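Local coordinates for protein methylornithine synthase PylB (Methanosarcina barkeri, PDB 3T7V) that isomerises L-lysine to (3R)-3-methyl-D-ornithine by radical chemistry with a [4Fe-4S] cluster and S-adenosylmethionine, a step in pyrrolysine biosynthesis, at residues N57-L61 and G335-R340; C100-K104 and V135-L139; K198-C203 and N229-M233. One frame throughout, in Å; residues are numbered along the deposited sequence.

Contact 1: residues N57-L61 and G335-R340; sequences NRVFL and GMKPAR
Pro338 O is gripped by two nitrogens of Arg58, NE at 3.0 Å and NH2 at 2.9 Å, in the side-on mode in which both donors converge on one oxygen. That oxygen lies in the guanidinium plane; seen from the carbonyl, NH2 arrives in its plane whereas NE stands above it. The bent Arg58 chain, turned at chi2 and chi3 (-55° and -80°), brings the edge of the guanidinium round to the short strand 337-338, which pairs in parallel with the start of strand 58-68 of the TIM-barrel-type radical SAM fold. The backbone ladder follows the parallel pattern: Lys337 N to Asn57 O, Val59 N to Lys337 O, and Ala339 N to Val59 O, the last at 2.8 Å. Arg58 and Lys337 run side by side on the same face of the sheet, and Lys337 CD sits 3.6 Å above one face of the guanidinium, toward its rim. Their charged ends stay apart, so it is the aliphatic part of the lysine that does the touching. At the strand entrance Gly335, the positive-phi residue of a Schellman motif ending helix 324-334, offers its carbonyl to the Asn57 amide; Asn57 ND2 meets Gly335 O at 2.8 Å, almost straight at 175° and in the plane of the amide, a bond that fixes which way this amide is turned. Apolar contacts line the rest of the pairing. Val59 CG2 meets the methyl of Met336, the two side chains crossing at about a right angle, and Leu61 CD1 reaches the ring of Pro338. His109 is bonded to both Ala339 O and Leu61 N, joining the two segments from outside. Beside it the Ala339 methyl presses close to the Phe60 ring, CB to CE1 3.3 Å.

Contact 2: residues C100-K104 and V135-L139; sequences CKTLK and VKEEL
Cys100 and Leu139 form the close-packed part of this helix-to-helix contact, where the last turn of helix 93-103 lies against the end of helix 126-139, two neighbouring outer helices of the radical SAM barrel. The CD2 branch of Leu139 does most of the touching: it approaches Cys100 O to 3.5 Å, lies 3.9 Å from Cys100 CB, and also meets Leu103 CB. Cys100 SG rests near Leu139 CG, while Cys100 CB faces Glu138 CB at 3.9 Å, and the methyl CG1 of Val135 adds a more distant contact with the sulfur. Toward solvent the interface turns polar and thinner. Lys104, just past the helix, sends an extended chain across to helix 126-139; its CG passes 3.7 Å from Leu139 CD2, and its NZ makes a salt bridge of 2.8 Å with Glu138 OE2, meeting that oxygen nearly along its C-O axis. Glu138 is bent at chi2 (-62°), which brings its carboxylate round to the ammonium. Lys104 CE also passes 3.2 Å from Glu138 O, so the lysine runs past the helix's backbone before its ammonium reaches the carboxylate. On the barrel side, Leu139 packs on Val111 of strand 110-115, Val135 on Leu113 of that strand and on Ile143 of strand 143-146, and Leu103 on Cys63 and Ile65 of strand 58-68.

Contact 3: residues K198-C203 and N229-M233; sequences KQQGYC and NDPDM
A salt-bridge network of Lys198, Asp230 and Asp232 joins the end of helix 187-200 to the loop that leads into strand 233-238, a helix-to-loop contact at the end of the TIM-barrel-type fold where strands 203-210 and 233-238 begin. Its firm element is a hydrogen bond from Lys198 NZ to the backbone carbonyl of Asp230, NZ to O 2.9 Å, with the donor only 16° out of the carbonyl plane. Both carboxylates stand farther off: Lys198 NZ is 3.9 Å from Asp230 OD2 and 3.6 Å from Asp232 OD2, long ion pairs in either case. The lysine gets there by bending at chi2 and chi3 (-99° and -104°), and it meets Asp232 from the opposite direction. With an alanine in place of Lys198, Asp230 O would probably lack this donor, and the two carboxylates would be likely to lean more on Arg272 for positive charge. That arginine forms a salt bridge with Asp230 OD1 and a weak, long ion pair with Asp232 OD1. Helix 187-200 ends in a Schellman motif at Gly201, whose positive phi turns the chain toward strand 203-210. There Asp232 OD2 finds its strongest partner, the backbone N of Val204. The same carboxylate lies alongside Cys203, with Asp232 OD2 3.2 Å from Cys203 CA and 3.6 Å from Cys203 CB.

How the contacts relate
Following the chain from its N terminus, strand 58-68 opens contact 1, which closes only near the C terminus, when 335-340 returns beside it. Contacts 2 and 3 are both nested inside that long loop, one after the other. Contact 2 closes a short loop of 30 residues through strand 110-115, bringing helix 93-103 against helix 126-139. Contact 3 closes another through strand 203-210 and helix 216-228. None of the three touches another; their centres are 22 to 24 Å apart. Contact 1 thus adds the short strand 337-338 to strand 58-68, while contact 2 joins two helices outside the sheet and contact 3 ties a helix end to the loop before strand 233-238.

Contact 1: residues N57-L61 and G335-R340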
loop_
_atom_site.group_PDB
_atom_site.type_symbol
_atom_site.label_atom_id
_atom_site.label_comp_id
_atom_site.label_asym_id
_atom_site.label_seq_id
_atom_site.Cartn_x
_atom_site.Cartn_y
_atom_site.Cartn_z
ATOM N N ASN A 57 -7.410 -6.057 -18.619
ATOM C CA ASN A 57 -7.923 -6.869 -17.526
ATOM C C ASN A 57 -6.805 -7.563 -16.774
ATOM O O ASN A 57 -7.102 -8.533 -16.087
ATOM C CB ASN A 57 -8.929 -7.918 -18.008
ATOM C CG ASN A 57 -8.286 -9.053 -18.793
ATOM O OD1 ASN A 57 -7.245 -8.888 -19.457
ATOM N ND2 ASN A 57 -8.884 -10.252 -18.672
ATOM N N ARG A 58 -5.578 -7.056 -16.862
ATOM C CA ARG A 58 -4.422 -7.701 -16.265
ATOM C C ARG A 58 -4.079 -7.061 -14.920
ATOM O O ARG A 58 -4.098 -5.861 -14.781
ATOM C CB ARG A 58 -3.207 -7.690 -17.203
ATOM C CG ARG A 58 -3.447 -8.279 -18.613
ATOM C CD ARG A 58 -4.002 -9.687 -18.613
ATOM N NE ARG A 58 -2.953 -10.686 -18.377
ATOM C CZ ARG A 58 -2.121 -11.228 -19.285
ATOM N NH1 ARG A 58 -2.179 -10.902 -20.601
ATOM N NH2 ARG A 58 -1.219 -12.118 -18.847
ATOM N N VAL A 59 -3.783 -7.888 -13.916
ATOM C CA VAL A 59 -3.618 -7.386 -12.565
ATOM C C VAL A 59 -2.252 -7.861 -12.068
ATOM O O VAL A 59 -1.793 -8.977 -12.354
ATOM C CB VAL A 59 -4.763 -8.035 -11.669
ATOM C CG1 VAL A 59 -4.552 -7.664 -10.190
ATOM C CG2 VAL A 59 -6.128 -7.602 -12.163
ATOM N N PHE A 60 -1.604 -7.021 -11.252
ATOM C CA PHE A 60 -0.323 -7.365 -10.628
ATOM C C PHE A 60 -0.586 -7.910 -9.222
ATOM O O PHE A 60 -1.630 -7.589 -8.620
ATOM C CB PHE A 60 0.589 -6.117 -10.572
ATOM C CG PHE A 60 0.896 -5.533 -11.914
ATOM C CD1 PHE A 60 1.580 -6.290 -12.839
ATOM C CD2 PHE A 60 0.476 -4.256 -12.236
ATOM C CE1 PHE A 60 1.836 -5.750 -14.133
ATOM C CE2 PHE A 60 0.801 -3.675 -13.487
ATOM C CZ PHE A 60 1.464 -4.457 -14.398
ATOM N N LEU A 61 0.317 -8.735 -8.712
ATOM C CA LEU A 61 0.138 -9.471 -7.434
ATOM C C LEU A 61 1.369 -9.261 -6.547
ATOM O O LEU A 61 2.501 -9.548 -6.964
ATOM C CB LEU A 61 -0.049 -10.950 -7.674
ATOM C CG LEU A 61 -1.182 -11.297 -8.607
ATOM C CD1 LEU A 61 -1.141 -12.792 -9.000
ATOM C CD2 LEU A 61 -2.516 -10.936 -7.963
ATOM N N GLY A 335 -13.290 -11.995 -14.476
ATOM C CA GLY A 335 -12.827 -11.773 -15.840
ATOM C C GLY A 335 -11.482 -11.111 -15.959
ATOM O O GLY A 335 -11.158 -10.488 -17.010
ATOM N N MET A 336 -10.690 -11.248 -14.902
ATOM C CA MET A 336 -9.355 -10.597 -14.895
ATOM C C MET A 336 -8.312 -11.687 -14.831
ATOM O O MET A 336 -8.617 -12.828 -14.461
ATOM C CB MET A 336 -9.239 -9.618 -13.719
ATOM C CG MET A 336 -10.266 -8.458 -13.885
ATOM S SD MET A 336 -10.052 -7.290 -12.556
ATOM C CE MET A 336 -9.112 -6.037 -13.489
ATOM N N LYS A 337 -7.067 -11.319 -15.113
ATOM C CA LYS A 337 -5.935 -12.309 -15.206
ATOM C C LYS A 337 -4.646 -11.708 -14.663
ATOM O O LYS A 337 -4.412 -10.526 -14.853
ATOM C CB LYS A 337 -5.744 -12.728 -16.699
ATOM C CG LYS A 337 -4.681 -13.747 -17.060
ATOM C CD LYS A 337 -4.680 -14.003 -18.580
ATOM C CE LYS A 337 -3.538 -14.956 -19.026
ATOM N NZ LYS A 337 -3.424 -16.155 -18.144
ATOM N N PRO A 338 -3.790 -12.511 -14.044
ATOM C CA PRO A 338 -2.504 -11.927 -13.739
ATOM C C PRO A 338 -1.762 -11.436 -14.945
ATOM O O PRO A 338 -1.775 -12.093 -16.008
ATOM C CB PRO A 338 -1.763 -13.042 -12.984
ATOM C CG PRO A 338 -2.821 -13.943 -12.474
ATOM C CD PRO A 338 -3.920 -13.885 -13.538
ATOM N N ALA A 339 -1.069 -10.282 -14.770
ATOM C CA ALA A 339 -0.219 -9.705 -15.800
ATOM C C ALA A 339 1.051 -10.533 -16.094
ATOM O O ALA A 339 1.525 -11.352 -15.271
ATOM C CB ALA A 339 0.188 -8.286 -15.389
ATOM N N ARG A 340 1.676 -10.226 -17.252
ATOM C CA ARG A 340 2.993 -10.802 -17.552
ATOM C C ARG A 340 4.050 -10.068 -16.694
ATOM O O ARG A 340 3.905 -8.864 -16.406
ATOM C CB ARG A 340 3.379 -10.524 -18.985
ATOM C CG ARG A 340 2.618 -11.392 -20.006
ATOM C CD ARG A 340 3.335 -11.245 -21.337
ATOM N NE ARG A 340 2.551 -11.933 -22.361
ATOM C CZ ARG A 340 2.994 -12.116 -23.586
ATOM N NH1 ARG A 340 4.227 -11.694 -23.900
ATOM N NH2 ARG A 340 2.201 -12.742 -24.457
#

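Contact 2: residues C100-K104 and V135-L139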
loop_
_atom_site.group_PDB
_atom_site.type_symbol
_atom_site.label_atom_id
_atom_site.label_comp_id
_atom_site.label_asym_id
_atom_site.label_seq_id
_atom_site.Cartn_x
_atom_site.Cartn_y
_atom_site.Cartn_z
ATOM N N CYS A 100 10.464 -17.846 1.854
ATOM C CA CYS A 100 10.828 -17.633 0.444
ATOM C C CYS A 100 10.568 -18.919 -0.388
ATOM O O CYS A 100 10.120 -18.829 -1.549
ATOM C CB CYS A 100 12.297 -17.276 0.256
ATOM S SG CYS A 100 12.598 -15.571 0.760
ATOM N N LYS A 101 10.882 -20.096 0.164
ATOM C CA LYS A 101 10.729 -21.346 -0.623
ATOM C C LYS A 101 9.259 -21.483 -1.035
ATOM O O LYS A 101 8.972 -21.995 -2.138
ATOM C CB LYS A 101 11.175 -22.540 0.175
ATOM C CG LYS A 101 12.697 -22.555 0.214
ATOM C CD LYS A 101 13.247 -23.829 0.883
ATOM C CE LYS A 101 14.685 -23.683 1.374
ATOM N NZ LYS A 101 15.078 -25.004 2.015
ATOM N N THR A 102 8.321 -21.017 -0.197
ATOM C CA THR A 102 6.938 -21.232 -0.496
ATOM C C THR A 102 6.443 -20.250 -1.557
ATOM O O THR A 102 5.357 -20.421 -2.078
ATOM C CB THR A 102 6.008 -21.116 0.776
ATOM O OG1 THR A 102 5.994 -19.779 1.287
ATOM C CG2 THR A 102 6.484 -21.987 1.878
ATOM N N LEU A 103 7.245 -19.204 -1.866
ATOM C CA LEU A 103 6.842 -18.145 -2.786
ATOM C C LEU A 103 7.354 -18.421 -4.201
ATOM O O LEU A 103 6.826 -17.865 -5.211
ATOM C CB LEU A 103 7.423 -16.779 -2.326
ATOM C CG LEU A 103 6.811 -16.402 -0.990
ATOM C CD1 LEU A 103 7.385 -15.087 -0.595
ATOM C CD2 LEU A 103 5.295 -16.388 -1.012
ATOM N N LYS A 104 8.402 -19.267 -4.293
ATOM C CA LYS A 104 9.084 -19.434 -5.614
ATOM C C LYS A 104 8.117 -20.085 -6.579
ATOM O O LYS A 104 7.594 -21.168 -6.312
ATOM C CB LYS A 104 10.312 -20.329 -5.412
ATOM C CG LYS A 104 11.378 -19.590 -4.614
ATOM C CD LYS A 104 12.587 -20.537 -4.374
ATOM C CE LYS A 104 13.492 -19.889 -3.341
ATOM N NZ LYS A 104 14.711 -20.699 -3.155
ATOM N N VAL A 135 16.894 -12.314 0.525
ATOM C CA VAL A 135 15.645 -12.487 -0.195
ATOM C C VAL A 135 15.806 -12.320 -1.724
ATOM O O VAL A 135 15.201 -13.063 -2.519
ATOM C CB VAL A 135 14.581 -11.474 0.341
ATOM C CG1 VAL A 135 13.296 -11.569 -0.510
ATOM C CG2 VAL A 135 14.299 -11.795 1.848
ATOM N N LYS A 136 16.622 -11.364 -2.186
ATOM C CA LYS A 136 16.815 -11.161 -3.631
ATOM C C LYS A 136 17.511 -12.417 -4.191
ATOM O O LYS A 136 17.167 -12.882 -5.283
ATOM C CB LYS A 136 17.651 -9.924 -3.878
ATOM C CG LYS A 136 17.632 -9.483 -5.337
ATOM C CD LYS A 136 16.300 -8.820 -5.644
ATOM C CE LYS A 136 16.365 -8.284 -7.033
ATOM N NZ LYS A 136 15.096 -7.452 -7.266
ATOM N N GLU A 137 18.505 -12.951 -3.448
ATOM C CA GLU A 137 19.205 -14.165 -3.934
ATOM C C GLU A 137 18.266 -15.375 -4.018
ATOM O O GLU A 137 18.407 -16.207 -4.932
ATOM C CB GLU A 137 20.361 -14.491 -2.991
ATOM C CG GLU A 137 21.579 -13.593 -3.142
ATOM C CD GLU A 137 22.638 -13.944 -2.086
ATOM O OE1 GLU A 137 22.381 -14.799 -1.137
ATOM O OE2 GLU A 137 23.708 -13.324 -2.184
ATOM N N GLU A 138 17.334 -15.485 -3.069
ATOM C CA GLU A 138 16.375 -16.598 -3.023
ATOM C C GLU A 138 15.345 -16.468 -4.091
ATOM O O GLU A 138 15.022 -17.454 -4.801
ATOM C CB GLU A 138 15.639 -16.666 -1.672
ATOM C CG GLU A 138 16.536 -17.142 -0.530
ATOM C CD GLU A 138 17.090 -18.553 -0.698
ATOM O OE1 GLU A 138 18.241 -18.763 -0.296
ATOM O OE2 GLU A 138 16.409 -19.465 -1.289
ATOM N N LEU A 139 14.791 -15.256 -4.260
ATOM C CA LEU A 139 13.610 -15.129 -5.134
ATOM C C LEU A 139 13.832 -14.527 -6.504
ATOM O O LEU A 139 13.088 -14.791 -7.441
ATOM C CB LEU A 139 12.549 -14.220 -4.414
ATOM C CG LEU A 139 12.021 -14.769 -3.100
ATOM C CD1 LEU A 139 11.019 -13.742 -2.492
ATOM C CD2 LEU A 139 11.368 -16.105 -3.359
#

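Contact 3: residues K198-C203 and N229-M233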
loop_
_atom_site.group_PDB
_atom_site.type_symbol
_atom_site.label_atom_id
_atom_site.label_comp_id
_atom_site.label_asym_id
_atom_site.label_seq_id
_atom_site.Cartn_x
_atom_site.Cartn_y
_atom_site.Cartn_z
ATOM N N LYS A 198 14.215 7.922 -4.977
ATOM C CA LYS A 198 13.995 8.048 -6.459
ATOM C C LYS A 198 15.381 8.374 -7.106
ATOM O O LYS A 198 15.711 7.854 -8.183
ATOM C CB LYS A 198 13.004 9.140 -6.748
ATOM C CG LYS A 198 11.597 8.667 -6.542
ATOM C CD LYS A 198 10.978 8.291 -7.909
ATOM C CE LYS A 198 10.003 9.359 -8.378
ATOM N NZ LYS A 198 9.416 8.978 -9.688
ATOM N N GLN A 199 16.213 9.197 -6.443
ATOM C CA GLN A 199 17.525 9.516 -7.049
ATOM C C GLN A 199 18.422 8.301 -7.171
ATOM O O GLN A 199 19.324 8.231 -8.049
ATOM C CB GLN A 199 18.215 10.580 -6.180
ATOM C CG GLN A 199 17.522 11.905 -6.342
ATOM C CD GLN A 199 17.913 12.941 -5.314
ATOM O OE1 GLN A 199 17.446 14.088 -5.379
ATOM N NE2 GLN A 199 18.828 12.591 -4.424
ATOM N N GLN A 200 18.301 7.339 -6.240
ATOM C CA GLN A 200 19.077 6.101 -6.307
ATOM C C GLN A 200 18.513 5.042 -7.236
ATOM O O GLN A 200 19.093 3.984 -7.441
ATOM C CB GLN A 200 19.157 5.515 -4.906
ATOM C CG GLN A 200 20.041 6.291 -3.944
ATOM C CD GLN A 200 21.512 6.359 -4.399
ATOM O OE1 GLN A 200 22.079 5.404 -4.934
ATOM N NE2 GLN A 200 22.162 7.460 -4.051
ATOM N N GLY A 201 17.368 5.381 -7.805
ATOM C CA GLY A 201 16.734 4.499 -8.779
ATOM C C GLY A 201 15.476 3.754 -8.343
ATOM O O GLY A 201 14.865 3.033 -9.154
ATOM N N TYR A 202 15.126 3.891 -7.062
ATOM C CA TYR A 202 13.872 3.240 -6.627
ATOM C C TYR A 202 12.640 3.803 -7.304
ATOM O O TYR A 202 12.582 4.996 -7.629
ATOM C CB TYR A 202 13.657 3.521 -5.110
ATOM C CG TYR A 202 14.513 2.807 -4.137
ATOM C CD1 TYR A 202 14.024 1.614 -3.536
ATOM C CD2 TYR A 202 15.745 3.321 -3.711
ATOM C CE1 TYR A 202 14.722 0.991 -2.548
ATOM C CE2 TYR A 202 16.442 2.675 -2.697
ATOM C CZ TYR A 202 15.946 1.526 -2.149
ATOM O OH TYR A 202 16.638 0.946 -1.140
ATOM N N CYS A 203 11.642 2.929 -7.455
ATOM C CA CYS A 203 10.276 3.403 -7.618
ATOM C C CYS A 203 9.721 3.671 -6.195
ATOM O O CYS A 203 10.194 3.014 -5.253
ATOM C CB CYS A 203 9.430 2.274 -8.245
ATOM S SG CYS A 203 9.765 2.036 -9.947
ATOM N N ASN A 229 5.205 14.914 -5.881
ATOM C CA ASN A 229 6.432 14.114 -5.911
ATOM C C ASN A 229 6.509 12.970 -6.991
ATOM O O ASN A 229 7.485 12.205 -7.055
ATOM C CB ASN A 229 6.633 13.564 -4.492
ATOM C CG ASN A 229 6.305 14.614 -3.404
ATOM O OD1 ASN A 229 5.277 14.528 -2.702
ATOM N ND2 ASN A 229 7.176 15.633 -3.290
ATOM N N ASP A 230 5.509 12.862 -7.856
ATOM C CA ASP A 230 5.556 11.905 -8.982
ATOM C C ASP A 230 5.771 10.428 -8.534
ATOM O O ASP A 230 6.701 9.721 -8.952
ATOM C CB ASP A 230 6.636 12.328 -10.016
ATOM C CG ASP A 230 6.440 11.693 -11.377
ATOM O OD1 ASP A 230 5.271 11.487 -11.775
ATOM O OD2 ASP A 230 7.465 11.424 -12.068
ATOM N N PRO A 231 4.944 9.953 -7.621
ATOM C CA PRO A 231 5.121 8.566 -7.151
ATOM C C PRO A 231 4.747 7.568 -8.244
ATOM O O PRO A 231 3.924 7.822 -9.127
ATOM C CB PRO A 231 4.143 8.475 -5.993
ATOM C CG PRO A 231 3.079 9.443 -6.371
ATOM C CD PRO A 231 3.761 10.586 -7.053
ATOM N N ASP A 232 5.343 6.380 -8.154
ATOM C CA ASP A 232 5.059 5.272 -9.090
ATOM C C ASP A 232 3.807 4.471 -8.744
ATOM O O ASP A 232 3.180 3.870 -9.610
ATOM C CB ASP A 232 6.286 4.367 -9.163
ATOM C CG ASP A 232 7.512 5.162 -9.533
ATOM O OD1 ASP A 232 7.656 5.396 -10.750
ATOM O OD2 ASP A 232 8.278 5.690 -8.639
ATOM N N MET A 233 3.415 4.519 -7.468
ATOM C CA MET A 233 2.289 3.789 -6.929
ATOM C C MET A 233 1.691 4.704 -5.868
ATOM O O MET A 233 2.411 5.385 -5.122
ATOM C CB MET A 233 2.762 2.442 -6.312
ATOM C CG MET A 233 1.628 1.602 -5.782
ATOM S SD MET A 233 2.312 -0.024 -5.412
ATOM C CE MET A 233 0.898 -0.800 -4.746
#